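Local coordinates for probable Rab-related GTPase (Acanthamoeba polyphaga mimivirus, PDB 5XC5), which binds GTP with a magnesium ion as a viral member of the Rab branch of small GTPases and may take part in protein transport, at residues Y99-L104 with Y112-V117; L57-T62 with N159-M164. The protein carries 1 engineered substitution. One frame throughout, in Å; residues are numbered along the deposited sequence.

Contact 1: residues Y99-L104 with Y112-V117; sequences YWINDL and YYILVV
Ile101 on the helix meets Ile114 and Val116 on the strand, and Leu104, one turn further along, joins from the side of Ile114. Traced outward from CB, Ile114 splits at once. CG2 stands anti to the backbone N and lies against the longer branch of Ile101, 4.1 Å from Ile101 CD1 and 4.2 Å from Ile101 CG1. The other branch leaves with CG1 beside the backbone N (chi1 -62°) and runs on extended (chi2 -179°), which carries CD1 out between two helix side chains. There Ile114 CD1 rests 3.8 Å from Leu104 CD2, the two side chains reaching toward each other tip to tip, and 4.1 Å from Ile101 CG2. Ile114 is thus touched through both of its branches, whereas Leu104 contributes a single methyl. Helix 91-107 is the crossover of a beta-alpha-beta unit of the P-loop GTPase fold, linking strand 81-87 to its parallel neighbour 113-119, and it runs back nearly antiparallel to the latter: the axes of 99-104 and 113-117 make an angle of 162° and approach to 11.1 Å. Ile101 closes that gap with an extended chain, its CD1 reaching past Ile114 to stand 4.1 Å from Val116 CG2, and the Ile101 and Val116 side chains meet at about a right angle. All four residues are buried, and the contact has no hydrogen bond across it. Leu104 also packs on Cys82 and Trp100 on Val84, both of strand 81-87, so the helix lies over the two strands it connects. One residue before Ile101, the indole NE1 of Trp100 is hydrogen-bonded to Ser13 OG, in the phosphate-binding loop.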
ATOM      1  N   TYR A  99      -7.012  -4.113  11.213  1.00 12.29           N
ATOM      2  CA  TYR A  99      -6.003  -4.316  12.243  1.00 11.25           C
ATOM      3  C   TYR A  99      -4.653  -3.764  11.833  1.00 12.44           C
ATOM      4  O   TYR A  99      -3.897  -3.283  12.687  1.00 13.06           O
ATOM      5  CB  TYR A  99      -5.946  -5.790  12.641  1.00 16.01           C
ATOM      6  CG  TYR A  99      -7.316  -6.286  13.044  1.00 16.91           C
ATOM      7  CD1 TYR A  99      -7.840  -5.997  14.301  1.00 22.02           C
ATOM      8  CD2 TYR A  99      -8.110  -6.998  12.147  1.00 18.98           C
ATOM      9  CE1 TYR A  99      -9.108  -6.434  14.665  1.00 21.77           C
ATOM     10  CE2 TYR A  99      -9.373  -7.439  12.503  1.00 22.89           C
ATOM     11  CZ  TYR A  99      -9.867  -7.154  13.758  1.00 22.19           C
ATOM     12  OH  TYR A  99     -11.126  -7.590  14.112  1.00 27.63           O
ATOM     13  N   TRP A 100      -4.352  -3.771  10.535  1.00 11.39           N
ATOM     14  CA  TRP A 100      -3.138  -3.115  10.061  1.00 11.65           C
ATOM     15  C   TRP A 100      -3.170  -1.625  10.372  1.00 11.36           C
ATOM     16  O   TRP A 100      -2.185  -1.057  10.863  1.00 12.51           O
ATOM     17  CB  TRP A 100      -2.979  -3.334   8.555  1.00 10.96           C
ATOM     18  CG  TRP A 100      -2.482  -4.696   8.189  1.00  9.93           C
ATOM     19  CD1 TRP A 100      -3.154  -5.647   7.498  1.00 11.09           C
ATOM     20  CD2 TRP A 100      -1.192  -5.235   8.479  1.00  9.69           C
ATOM     21  NE1 TRP A 100      -2.371  -6.764   7.347  1.00 12.43           N
ATOM     22  CE2 TRP A 100      -1.159  -6.538   7.934  1.00 11.11           C
ATOM     23  CE3 TRP A 100      -0.066  -4.750   9.150  1.00  9.85           C
ATOM     24  CZ2 TRP A 100      -0.042  -7.361   8.038  1.00 12.34           C
ATOM     25  CZ3 TRP A 100       1.047  -5.563   9.250  1.00 11.95           C
ATOM     26  CH2 TRP A 100       1.050  -6.855   8.690  1.00 10.72           C
ATOM     27  N   ILE A 101      -4.301  -0.971  10.074  1.00 10.69           N
ATOM     28  CA  ILE A 101      -4.426   0.462  10.324  1.00 11.72           C
ATOM     29  C   ILE A 101      -4.408   0.741  11.820  1.00 11.47           C
ATOM     30  O   ILE A 101      -3.745   1.677  12.284  1.00 12.11           O
ATOM     31  CB  ILE A 101      -5.691   1.005   9.639  1.00 10.56           C
ATOM     32  CG1 ILE A 101      -5.535   0.963   8.118  1.00 11.67           C
ATOM     33  CG2 ILE A 101      -5.990   2.417  10.094  1.00 13.35           C
ATOM     34  CD1 ILE A 101      -6.797   1.378   7.373  1.00 14.81           C
ATOM     35  N   ASN A 102      -5.107  -0.089  12.592  1.00 12.33           N
ATOM     36  CA  ASN A 102      -5.119   0.074  14.042  1.00 12.93           C
ATOM     37  C   ASN A 102      -3.713  -0.023  14.612  1.00 13.02           C
ATOM     38  O   ASN A 102      -3.312   0.798  15.444  1.00 12.95           O
ATOM     39  CB  ASN A 102      -6.015  -0.990  14.667  1.00 15.43           C
ATOM     40  CG  ASN A 102      -5.965  -0.965  16.174  1.00 20.23           C
ATOM     41  OD1 ASN A 102      -6.564  -0.093  16.806  1.00 25.77           O
ATOM     42  ND2 ASN A 102      -5.243  -1.918  16.763  1.00 21.88           N
ATOM     43  N   ASP A 103      -2.942  -1.011  14.157  1.00 12.92           N
ATOM     44  CA  ASP A 103      -1.592  -1.214  14.673  1.00 13.36           C
ATOM     45  C   ASP A 103      -0.664  -0.083  14.264  1.00 12.73           C
ATOM     46  O   ASP A 103       0.157   0.375  15.066  1.00 13.59           O
ATOM     47  CB  ASP A 103      -1.058  -2.549  14.166  1.00 14.74           C
ATOM     48  CG  ASP A 103      -1.675  -3.719  14.883  0.53 17.00           C
ATOM     49  OD1 ASP A 103      -2.545  -3.483  15.749  0.53 18.52           O
ATOM     50  OD2 ASP A 103      -1.297  -4.869  14.580  0.53 17.80           O
ATOM     51  N   LEU A 104      -0.747   0.356  13.008  1.00 12.37           N
ATOM     52  CA  LEU A 104       0.029   1.513  12.586  1.00 11.96           C
ATOM     53  C   LEU A 104      -0.246   2.703  13.496  1.00 12.86           C
ATOM     54  O   LEU A 104       0.681   3.389  13.935  1.00 12.42           O
ATOM     55  CB  LEU A 104      -0.303   1.855  11.129  1.00 13.07           C
ATOM     56  CG  LEU A 104       0.237   3.179  10.587  1.00 15.51           C
ATOM     57  CD1 LEU A 104       1.749   3.184  10.520  1.00 17.82           C
ATOM     58  CD2 LEU A 104      -0.358   3.450   9.210  1.00 17.27           C
ATOM     59  N   TYR A 112       0.206  11.110   7.560  1.00 15.64           N
ATOM     60  CA  TYR A 112      -0.679  12.126   7.016  1.00 16.36           C
ATOM     61  C   TYR A 112      -1.753  11.551   6.106  1.00 15.45           C
ATOM     62  O   TYR A 112      -2.836  12.131   5.993  1.00 18.00           O
ATOM     63  CB  TYR A 112       0.153  13.127   6.215  1.00 16.28           C
ATOM     64  CG  TYR A 112      -0.629  14.260   5.617  1.00 20.59           C
ATOM     65  CD1 TYR A 112      -1.102  15.293   6.416  1.00 22.85           C
ATOM     66  CD2 TYR A 112      -0.868  14.322   4.247  1.00 19.71           C
ATOM     67  CE1 TYR A 112      -1.810  16.349   5.874  1.00 25.62           C
ATOM     68  CE2 TYR A 112      -1.578  15.372   3.694  1.00 21.45           C
ATOM     69  CZ  TYR A 112      -2.044  16.386   4.518  1.00 25.03           C
ATOM     70  OH  TYR A 112      -2.746  17.446   3.989  1.00 28.15           O
ATOM     71  N   TYR A 113      -1.478  10.425   5.458  1.00 12.60           N
ATOM     72  CA  TYR A 113      -2.390   9.875   4.465  1.00 13.43           C
ATOM     73  C   TYR A 113      -2.235   8.366   4.480  1.00 11.12           C
ATOM     74  O   TYR A 113      -1.120   7.850   4.299  1.00 11.69           O
ATOM     75  CB  TYR A 113      -2.046  10.425   3.082  1.00 12.16           C
ATOM     76  CG  TYR A 113      -2.951  10.002   1.936  1.00 12.51           C
ATOM     77  CD1 TYR A 113      -4.333  10.198   1.982  1.00 12.07           C
ATOM     78  CD2 TYR A 113      -2.402   9.465   0.778  1.00 11.96           C
ATOM     79  CE1 TYR A 113      -5.144   9.842   0.896  1.00 13.12           C
ATOM     80  CE2 TYR A 113      -3.191   9.112  -0.297  1.00 11.63           C
ATOM     81  CZ  TYR A 113      -4.554   9.300  -0.243  1.00 12.11           C
ATOM     82  OH  TYR A 113      -5.304   8.929  -1.339  1.00 12.62           O
ATOM     83  N   ILE A 114      -3.348   7.673   4.705  1.00 10.62           N
ATOM     84  CA  ILE A 114      -3.425   6.219   4.627  1.00  9.55           C
ATOM     85  C   ILE A 114      -4.322   5.898   3.444  1.00  9.70           C
ATOM     86  O   ILE A 114      -5.459   6.376   3.381  1.00 10.00           O
ATOM     87  CB  ILE A 114      -3.998   5.611   5.914  1.00 11.28           C
ATOM     88  CG1 ILE A 114      -3.090   5.927   7.098  1.00 13.16           C
ATOM     89  CG2 ILE A 114      -4.160   4.123   5.745  1.00 11.86           C
ATOM     90  CD1 ILE A 114      -3.595   5.333   8.415  1.00 15.28           C
ATOM     91  N   LEU A 115      -3.798   5.115   2.497  1.00  9.80           N
ATOM     92  CA  LEU A 115      -4.511   4.742   1.282  1.00  9.15           C
ATOM     93  C   LEU A 115      -4.645   3.226   1.245  1.00  7.68           C
ATOM     94  O   LEU A 115      -3.639   2.512   1.207  1.00  8.49           O
ATOM     95  CB  LEU A 115      -3.758   5.256   0.053  1.00  8.43           C
ATOM     96  CG  LEU A 115      -4.330   4.871  -1.312  1.00  9.19           C
ATOM     97  CD1 LEU A 115      -5.780   5.302  -1.449  1.00  9.28           C
ATOM     98  CD2 LEU A 115      -3.466   5.491  -2.407  1.00  9.55           C
ATOM     99  N   VAL A 116      -5.888   2.744   1.303  1.00  7.98           N
ATOM    100  CA  VAL A 116      -6.185   1.317   1.190  1.00  8.12           C
ATOM    101  C   VAL A 116      -6.205   0.949  -0.287  1.00  8.35           C
ATOM    102  O   VAL A 116      -6.912   1.576  -1.082  1.00  9.49           O
ATOM    103  CB  VAL A 116      -7.537   1.003   1.851  1.00  9.08           C
ATOM    104  CG1 VAL A 116      -7.958  -0.442   1.563  1.00 11.83           C
ATOM    105  CG2 VAL A 116      -7.475   1.273   3.358  1.00 10.20           C
ATOM    106  N   VAL A 117      -5.438  -0.074  -0.655  1.00  8.42           N
ATOM    107  CA  VAL A 117      -5.321  -0.505  -2.042  1.00  7.07           C
ATOM    108  C   VAL A 117      -6.041  -1.836  -2.177  1.00  8.57           C
ATOM    109  O   VAL A 117      -5.597  -2.852  -1.625  1.00  8.37           O
ATOM    110  CB  VAL A 117      -3.860  -0.645  -2.488  1.00  8.26           C
ATOM    111  CG1 VAL A 117      -3.774  -1.110  -3.948  1.00  8.52           C
ATOM    112  CG2 VAL A 117      -3.119   0.672  -2.281  1.00  9.27           C
TER

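Contact 2: residues L57-T62 with N159-M164; sequences LNIWDT and NLFGKM
Strand 57-61 and helix 159-164 keep their backbones well apart, the nearest CA pair being Leu57 and Met164 at 9.7 Å, and side chains alone bridge the interval. The strand belongs to the six-stranded mixed sheet of the Ras-like P-loop fold, and the helix is part of 154-169, the last helix of the chain, packed on one face of that sheet. Leu57 and Ile59, alternate residues of the strand, both direct their CB toward the helix and meet one partner there, the ring of Phe161. Phe161 in turn sends its ring out from the helix toward the strand, so that CD1 and CE1, adjacent ring carbons, receive the two aliphatic groups. Leu57 comes in at CD1 with one methyl of its fork, and Ile59 approaches CE1 with the end of its longer branch; both lie obliquely to the ring. In Ile59, CG1 sits beside the backbone N (chi1 -59°) and CD1 is swung nearly anti (chi2 167°), a stretched shape that lets the branch span toward the aromatic ring. Met164 leaves the helix toward the strand but then bends off, and packs on Ile8 and Tyr113. Helix 18-26 adds to the layer: Phe25 stacks its ring with that of Phe161 and also touches Leu57 and Ile59, while Ile21 packs on Phe161. Further along the strand the chemistry turns polar, with Asp61 OD2 hydrogen-bonded to Ser19 OG; Ser19 belongs to the magnesium site, and Asp61 probably belongs to the GTP site, as in related GTPases. Leu57 CD1 stands 4.3 Å from Phe161 CD1, and Ile59 CD1 stands 4.1 Å from Phe161 CE1.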
ATOM      1  N   LEU A  57      10.469   9.884  -2.532  1.00 15.59           N
ATOM      2  CA  LEU A  57       9.733   8.857  -1.808  1.00 15.40           C
ATOM      3  C   LEU A  57      10.740   7.858  -1.255  1.00 12.67           C
ATOM      4  O   LEU A  57      11.513   7.270  -2.013  1.00 14.13           O
ATOM      5  CB  LEU A  57       8.744   8.153  -2.737  1.00 14.97           C
ATOM      6  CG  LEU A  57       7.714   9.058  -3.423  1.00 17.36           C
ATOM      7  CD1 LEU A  57       6.800   8.251  -4.312  1.00 19.35           C
ATOM      8  CD2 LEU A  57       6.905   9.826  -2.399  1.00 18.19           C
ATOM      9  N   ASN A  58      10.721   7.668   0.065  1.00 12.65           N
ATOM     10  CA  ASN A  58      11.556   6.685   0.753  1.00 14.03           C
ATOM     11  C   ASN A  58      10.612   5.551   1.155  1.00 12.27           C
ATOM     12  O   ASN A  58       9.828   5.694   2.101  1.00 11.77           O
ATOM     13  CB  ASN A  58      12.228   7.330   1.964  1.00 14.92           C
ATOM     14  CG  ASN A  58      13.266   8.367   1.569  1.00 16.68           C
ATOM     15  OD1 ASN A  58      13.903   8.247   0.520  1.00 18.10           O
ATOM     16  ND2 ASN A  58      13.451   9.374   2.413  1.00 19.49           N
ATOM     17  N   ILE A  59      10.678   4.438   0.426  1.00 11.84           N
ATOM     18  CA  ILE A  59       9.645   3.404   0.443  1.00 12.53           C
ATOM     19  C   ILE A  59      10.180   2.161   1.138  1.00 10.93           C
ATOM     20  O   ILE A  59      11.241   1.649   0.773  1.00 11.20           O
ATOM     21  CB  ILE A  59       9.212   3.059  -0.989  1.00 12.72           C
ATOM     22  CG1 ILE A  59       8.684   4.310  -1.690  1.00 13.28           C
ATOM     23  CG2 ILE A  59       8.184   1.939  -0.975  1.00 12.51           C
ATOM     24  CD1 ILE A  59       8.523   4.150  -3.194  1.00 15.90           C
ATOM     25  N   TRP A  60       9.424   1.657   2.114  1.00 10.62           N
ATOM     26  CA  TRP A  60       9.724   0.403   2.791  1.00 10.33           C
ATOM     27  C   TRP A  60       8.613  -0.592   2.476  1.00 10.85           C
ATOM     28  O   TRP A  60       7.434  -0.326   2.751  1.00 10.67           O
ATOM     29  CB  TRP A  60       9.840   0.611   4.303  1.00 11.98           C
ATOM     30  CG  TRP A  60      11.125   1.259   4.741  1.00 12.79           C
ATOM     31  CD1 TRP A  60      11.319   2.574   5.041  1.00 15.45           C
ATOM     32  CD2 TRP A  60      12.383   0.609   4.940  1.00 13.39           C
ATOM     33  NE1 TRP A  60      12.632   2.787   5.414  1.00 15.99           N
ATOM     34  CE2 TRP A  60      13.305   1.598   5.353  1.00 16.15           C
ATOM     35  CE3 TRP A  60      12.826  -0.706   4.788  1.00 13.88           C
ATOM     36  CZ2 TRP A  60      14.641   1.303   5.634  1.00 18.71           C
ATOM     37  CZ3 TRP A  60      14.158  -0.998   5.062  1.00 15.96           C
ATOM     38  CH2 TRP A  60      15.047   0.004   5.478  1.00 16.78           C
ATOM     39  N   ASP A  61       8.993  -1.723   1.894  1.00 10.11           N
ATOM     40  CA  ASP A  61       8.097  -2.820   1.554  1.00  9.71           C
ATOM     41  C   ASP A  61       8.233  -3.869   2.655  1.00 10.85           C
ATOM     42  O   ASP A  61       9.321  -4.415   2.854  1.00 12.09           O
ATOM     43  CB  ASP A  61       8.555  -3.388   0.208  1.00 11.50           C
ATOM     44  CG  ASP A  61       7.746  -4.588  -0.237  1.00 12.96           C
ATOM     45  OD1 ASP A  61       6.604  -4.749   0.248  1.00 11.12           O
ATOM     46  OD2 ASP A  61       8.260  -5.368  -1.077  1.00 13.40           O
ATOM     47  N   THR A  62       7.154  -4.126   3.392  1.00  9.37           N
ATOM     48  CA  THR A  62       7.239  -4.914   4.621  1.00  8.98           C
ATOM     49  C   THR A  62       6.607  -6.291   4.454  1.00 10.17           C
ATOM     50  O   THR A  62       5.881  -6.563   3.499  1.00  9.26           O
ATOM     51  CB  THR A  62       6.578  -4.189   5.806  1.00  8.38           C
ATOM     52  OG1 THR A  62       5.158  -4.146   5.613  1.00  9.93           O
ATOM     53  CG2 THR A  62       7.094  -2.779   5.954  1.00 10.12           C
ATOM     54  N   ASN A 159      -1.338   5.433 -10.833  1.00 10.46           N
ATOM     55  CA  ASN A 159      -2.442   6.181 -10.247  1.00 11.16           C
ATOM     56  C   ASN A 159      -2.384   6.149  -8.724  1.00 10.93           C
ATOM     57  O   ASN A 159      -2.535   7.187  -8.067  1.00 10.69           O
ATOM     58  CB  ASN A 159      -3.767   5.611 -10.746  1.00 10.00           C
ATOM     59  CG  ASN A 159      -4.963   6.384 -10.236  1.00 10.91           C
ATOM     60  OD1 ASN A 159      -5.136   7.563 -10.557  1.00 12.36           O
ATOM     61  ND2 ASN A 159      -5.795   5.733  -9.433  1.00  9.83           N
ATOM     62  N   LEU A 160      -2.175   4.968  -8.138  1.00  8.73           N
ATOM     63  CA  LEU A 160      -2.205   4.888  -6.679  1.00  9.67           C
ATOM     64  C   LEU A 160      -1.021   5.621  -6.060  1.00 10.10           C
ATOM     65  O   LEU A 160      -1.175   6.305  -5.040  1.00 10.32           O
ATOM     66  CB  LEU A 160      -2.349   3.440  -6.186  1.00  9.18           C
ATOM     67  CG  LEU A 160      -1.136   2.503  -6.244  1.00  9.21           C
ATOM     68  CD1 LEU A 160      -0.265   2.607  -4.983  1.00 10.00           C
ATOM     69  CD2 LEU A 160      -1.534   1.053  -6.461  1.00 10.16           C
ATOM     70  N   PHE A 161       0.166   5.524  -6.672  1.00 10.11           N
ATOM     71  CA  PHE A 161       1.269   6.335  -6.167  1.00 10.18           C
ATOM     72  C   PHE A 161       1.042   7.815  -6.419  1.00 11.13           C
ATOM     73  O   PHE A 161       1.468   8.647  -5.608  1.00 11.40           O
ATOM     74  CB  PHE A 161       2.619   5.877  -6.712  1.00 11.51           C
ATOM     75  CG  PHE A 161       3.218   4.781  -5.912  1.00 10.39           C
ATOM     76  CD1 PHE A 161       3.968   5.063  -4.787  1.00 12.03           C
ATOM     77  CD2 PHE A 161       2.998   3.460  -6.259  1.00  9.56           C
ATOM     78  CE1 PHE A 161       4.511   4.051  -4.034  1.00 12.61           C
ATOM     79  CE2 PHE A 161       3.540   2.438  -5.510  1.00 11.61           C
ATOM     80  CZ  PHE A 161       4.291   2.734  -4.384  1.00 11.19           C
ATOM     81  N   GLY A 162       0.350   8.168  -7.505  1.00 10.67           N
ATOM     82  CA  GLY A 162       0.050   9.571  -7.737  1.00 12.53           C
ATOM     83  C   GLY A 162      -0.803  10.175  -6.639  1.00 10.95           C
ATOM     84  O   GLY A 162      -0.584  11.317  -6.227  1.00 12.39           O
ATOM     85  N   LYS A 163      -1.802   9.426  -6.164  1.00 10.55           N
ATOM     86  CA  LYS A 163      -2.611   9.896  -5.042  1.00 11.24           C
ATOM     87  C   LYS A 163      -1.741  10.127  -3.814  1.00 11.67           C
ATOM     88  O   LYS A 163      -1.874  11.144  -3.125  1.00 11.87           O
ATOM     89  CB  LYS A 163      -3.688   8.861  -4.713  1.00 11.09           C
ATOM     90  CG  LYS A 163      -4.730   8.673  -5.800  1.00 11.53           C
ATOM     91  CD  LYS A 163      -5.663   7.487  -5.500  1.00 12.70           C
ATOM     92  CE  LYS A 163      -6.620   7.734  -4.322  1.00 10.89           C
ATOM     93  NZ  LYS A 163      -7.582   8.844  -4.601  1.00 13.03           N
ATOM     94  N   MET A 164      -0.835   9.193  -3.536  1.00 10.53           N
ATOM     95  CA  MET A 164       0.058   9.325  -2.394  1.00 11.26           C
ATOM     96  C   MET A 164       0.990  10.520  -2.553  1.00 13.26           C
ATOM     97  O   MET A 164       1.221  11.267  -1.596  1.00 12.57           O
ATOM     98  CB  MET A 164       0.855   8.028  -2.232  1.00 12.55           C
ATOM     99  CG  MET A 164       1.887   8.030  -1.103  1.00 10.92           C
ATOM    100  SD  MET A 164       1.151   8.213   0.555  1.00 26.81           S
ATOM    101  CE  MET A 164       0.117   6.727   0.693  1.00 11.57           C
TER

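Both contacts are buried, apolar and without hydrogen bonds between their segments, and both set a helix on the same central sheet, but on opposite faces of it. Contact 1 is local, a helix on a strand of its own crossover unit, and purely aliphatic; contact 2 brings together pieces 97 residues apart and turns on an aromatic ring. They meet through strand 113-119, whose alternating side chains serve both: Ile114 and Val116 face helix 91-107, while Tyr113 and Leu115 touch Lys163 of helix 154-169. Polar chemistry appears at this junction, where Asp145 OD2 takes a hydrogen bond with Tyr113 OH and a salt bridge with Lys163 NZ.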